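PDB 4JJO: cellulose binding protein from Clavibacter michiganensis, which is an expansin-like module of a probable cellulase, and probably binds cell-wall polysaccharide such as cellulose and helps loosen the wall. Local coordinates for residues R113-S118 / Y153-T158. Sequence-based numbering, arbitrary orientation. Where two conformers were deposited one is given.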
loop_
_atom_site.group_PDB
_atom_site.type_symbol
_atom_site.label_atom_id
_atom_site.label_comp_id
_atom_site.label_asym_id
_atom_site.label_seq_id
_atom_site.Cartn_x
_atom_site.Cartn_y
_atom_site.Cartn_z
ATOM N N ARG A 113 8.835 2.937 6.812
ATOM C CA ARG A 113 10.047 3.309 6.097
ATOM C C ARG A 113 10.112 4.818 5.943
ATOM O O ARG A 113 9.239 5.432 5.327
ATOM C CB ARG A 113 10.124 2.643 4.720
ATOM C CG ARG A 113 11.350 3.081 3.928
ATOM C CD ARG A 113 11.605 2.237 2.690
ATOM N NE ARG A 113 10.523 2.330 1.713
ATOM C CZ ARG A 113 10.672 2.145 0.405
ATOM N NH1 ARG A 113 11.861 1.860 -0.106
ATOM N NH2 ARG A 113 9.624 2.251 -0.400
ATOM N N VAL A 114 11.147 5.413 6.520
ATOM C CA VAL A 114 11.400 6.829 6.328
ATOM C C VAL A 114 11.937 7.018 4.917
ATOM O O VAL A 114 12.811 6.271 4.478
ATOM C CB VAL A 114 12.420 7.366 7.343
ATOM C CG1 VAL A 114 12.695 8.834 7.084
ATOM C CG2 VAL A 114 11.916 7.160 8.763
ATOM N N LYS A 115 11.406 8.005 4.205
ATOM C CA LYS A 115 11.826 8.262 2.838
ATOM C C LYS A 115 13.270 8.735 2.805
ATOM O O LYS A 115 13.706 9.482 3.684
ATOM C CB LYS A 115 10.940 9.329 2.198
ATOM C CG LYS A 115 11.145 9.453 0.698
ATOM C CD LYS A 115 10.315 10.566 0.090
ATOM C CE LYS A 115 10.446 10.549 -1.425
ATOM N NZ LYS A 115 9.831 11.732 -2.088
ATOM N N GLU A 116 14.015 8.301 1.796
ATOM C CA GLU A 116 15.374 8.776 1.572
ATOM C C GLU A 116 15.359 10.300 1.542
ATOM O O GLU A 116 14.465 10.889 0.934
ATOM C CB GLU A 116 15.903 8.245 0.235
ATOM C CG GLU A 116 16.230 6.754 0.211
ATOM C CD GLU A 116 15.015 5.876 -0.044
ATOM O OE1 GLU A 116 13.886 6.407 -0.132
ATOM O OE2 GLU A 116 15.192 4.645 -0.160
ATOM N N GLY A 117 16.343 10.933 2.172
ATOM C CA GLY A 117 16.429 12.383 2.176
ATOM C C GLY A 117 15.738 13.053 3.347
ATOM O O GLY A 117 15.911 14.252 3.567
ATOM N N SER A 118 14.948 12.292 4.098
ATOM C CA SER A 118 14.218 12.842 5.237
ATOM C C SER A 118 15.158 13.424 6.287
ATOM O O SER A 118 16.290 12.965 6.452
ATOM C CB SER A 118 13.343 11.763 5.879
ATOM O OG SER A 118 12.326 11.328 4.994
ATOM N N TYR A 153 1.931 9.171 -4.031
ATOM C CA TYR A 153 2.916 8.146 -4.375
ATOM C C TYR A 153 3.269 7.205 -3.214
ATOM O O TYR A 153 4.303 6.536 -3.238
ATOM C CB TYR A 153 4.184 8.778 -4.962
ATOM C CG TYR A 153 4.914 9.731 -4.047
ATOM C CD1 TYR A 153 5.796 9.264 -3.082
ATOM C CD2 TYR A 153 4.740 11.102 -4.167
ATOM C CE1 TYR A 153 6.474 10.136 -2.249
ATOM C CE2 TYR A 153 5.414 11.982 -3.342
ATOM C CZ TYR A 153 6.276 11.493 -2.383
ATOM O OH TYR A 153 6.953 12.359 -1.557
ATOM N N GLY A 154 2.407 7.150 -2.202
ATOM C CA GLY A 154 2.497 6.113 -1.189
ATOM C C GLY A 154 3.179 6.500 0.110
ATOM O O GLY A 154 3.383 5.649 0.976
ATOM N N TYR A 155 3.534 7.773 0.250
ATOM C CA TYR A 155 4.146 8.260 1.478
ATOM C C TYR A 155 3.254 9.277 2.180
ATOM O O TYR A 155 2.243 9.726 1.637
ATOM C CB TYR A 155 5.500 8.911 1.186
ATOM C CG TYR A 155 6.657 7.944 1.100
ATOM C CD1 TYR A 155 7.517 7.773 2.175
ATOM C CD2 TYR A 155 6.895 7.209 -0.057
ATOM C CE1 TYR A 155 8.582 6.897 2.104
ATOM C CE2 TYR A 155 7.958 6.331 -0.137
ATOM C CZ TYR A 155 8.796 6.178 0.948
ATOM O OH TYR A 155 9.854 5.303 0.865
ATOM N N TRP A 156 3.654 9.627 3.396
ATOM C CA TRP A 156 3.022 10.683 4.167
ATOM C C TRP A 156 4.110 11.681 4.524
ATOM O O TRP A 156 5.149 11.292 5.051
ATOM C CB TRP A 156 2.402 10.113 5.440
ATOM C CG TRP A 156 1.265 9.184 5.193
ATOM C CD1 TRP A 156 1.342 7.870 4.834
ATOM C CD2 TRP A 156 -0.131 9.493 5.294
ATOM N NE1 TRP A 156 0.078 7.343 4.702
ATOM C CE2 TRP A 156 -0.841 8.318 4.980
ATOM C CE3 TRP A 156 -0.846 10.649 5.620
ATOM C CZ2 TRP A 156 -2.235 8.266 4.986
ATOM C CZ3 TRP A 156 -2.227 10.596 5.623
ATOM C CH2 TRP A 156 -2.907 9.413 5.307
ATOM N N VAL A 157 3.887 12.959 4.239
ATOM C CA VAL A 157 4.942 13.953 4.423
ATOM C C VAL A 157 4.594 15.029 5.444
ATOM O O VAL A 157 3.429 15.287 5.742
ATOM C CB VAL A 157 5.340 14.628 3.089
ATOM C CG1 VAL A 157 5.891 13.592 2.121
ATOM C CG2 VAL A 157 4.161 15.367 2.483
ATOM N N THR A 158 5.638 15.655 5.972
ATOM C CA THR A 158 5.500 16.665 7.009
ATOM C C THR A 158 5.173 18.030 6.412
ATOM O O THR A 158 5.804 18.455 5.446
ATOM C CB THR A 158 6.803 16.776 7.818
ATOM O OG1 THR A 158 7.899 17.002 6.926
ATOM C CG2 THR A 158 7.055 15.494 8.606
#
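Tyr155 lays its ring against the root of the Lys115 side chain, and this is where the two segments pack hardest. Lys115 CB comes to 3.4 Å from Tyr155 CE1, while Lys115 CG sits over one face, off-centre toward the rim, in a CH-pi contact 4.2 Å from the ring centroid. With CG anti to the backbone N (chi1 -169°) and the rest of the chain extended, Lys115 runs out past this ring toward Tyr153. At its far end Tyr155 reaches Arg113: Tyr155 OH lies over one face of the guanidinium, 3.2 Å from Arg113 NE, but the angle is too poor for a hydrogen bond. The guanidinium instead gives NH1 to Ile18 O and NH2 to Gln126 OE1, which fixes the surface on which the phenol oxygen rests.

Both segments belong to the expansin C-terminal domain, where strand 124-128 runs between strands 111-114 and 156-157 in an antiparallel sheet. Tyr155 bridges that intervening strand, touching Gln126 as it goes. Just past Arg113 and Val114 the chain reverses through a type II turn, whose Lys115 O accepts from both Ser118 N and Ser118 OG, the latter at 2.7 Å.

Toward solvent the packing thins to the end of the lysine. Lys115 NZ donates to Tyr153 OH at 3.0 Å, the two side chains crossing at about a right angle. Lys115 NZ is 6.0 Å from the centroid of the Tyr155 ring, so any cation-pi attraction is weak, and both Lys115 and Tyr153 remain partly exposed.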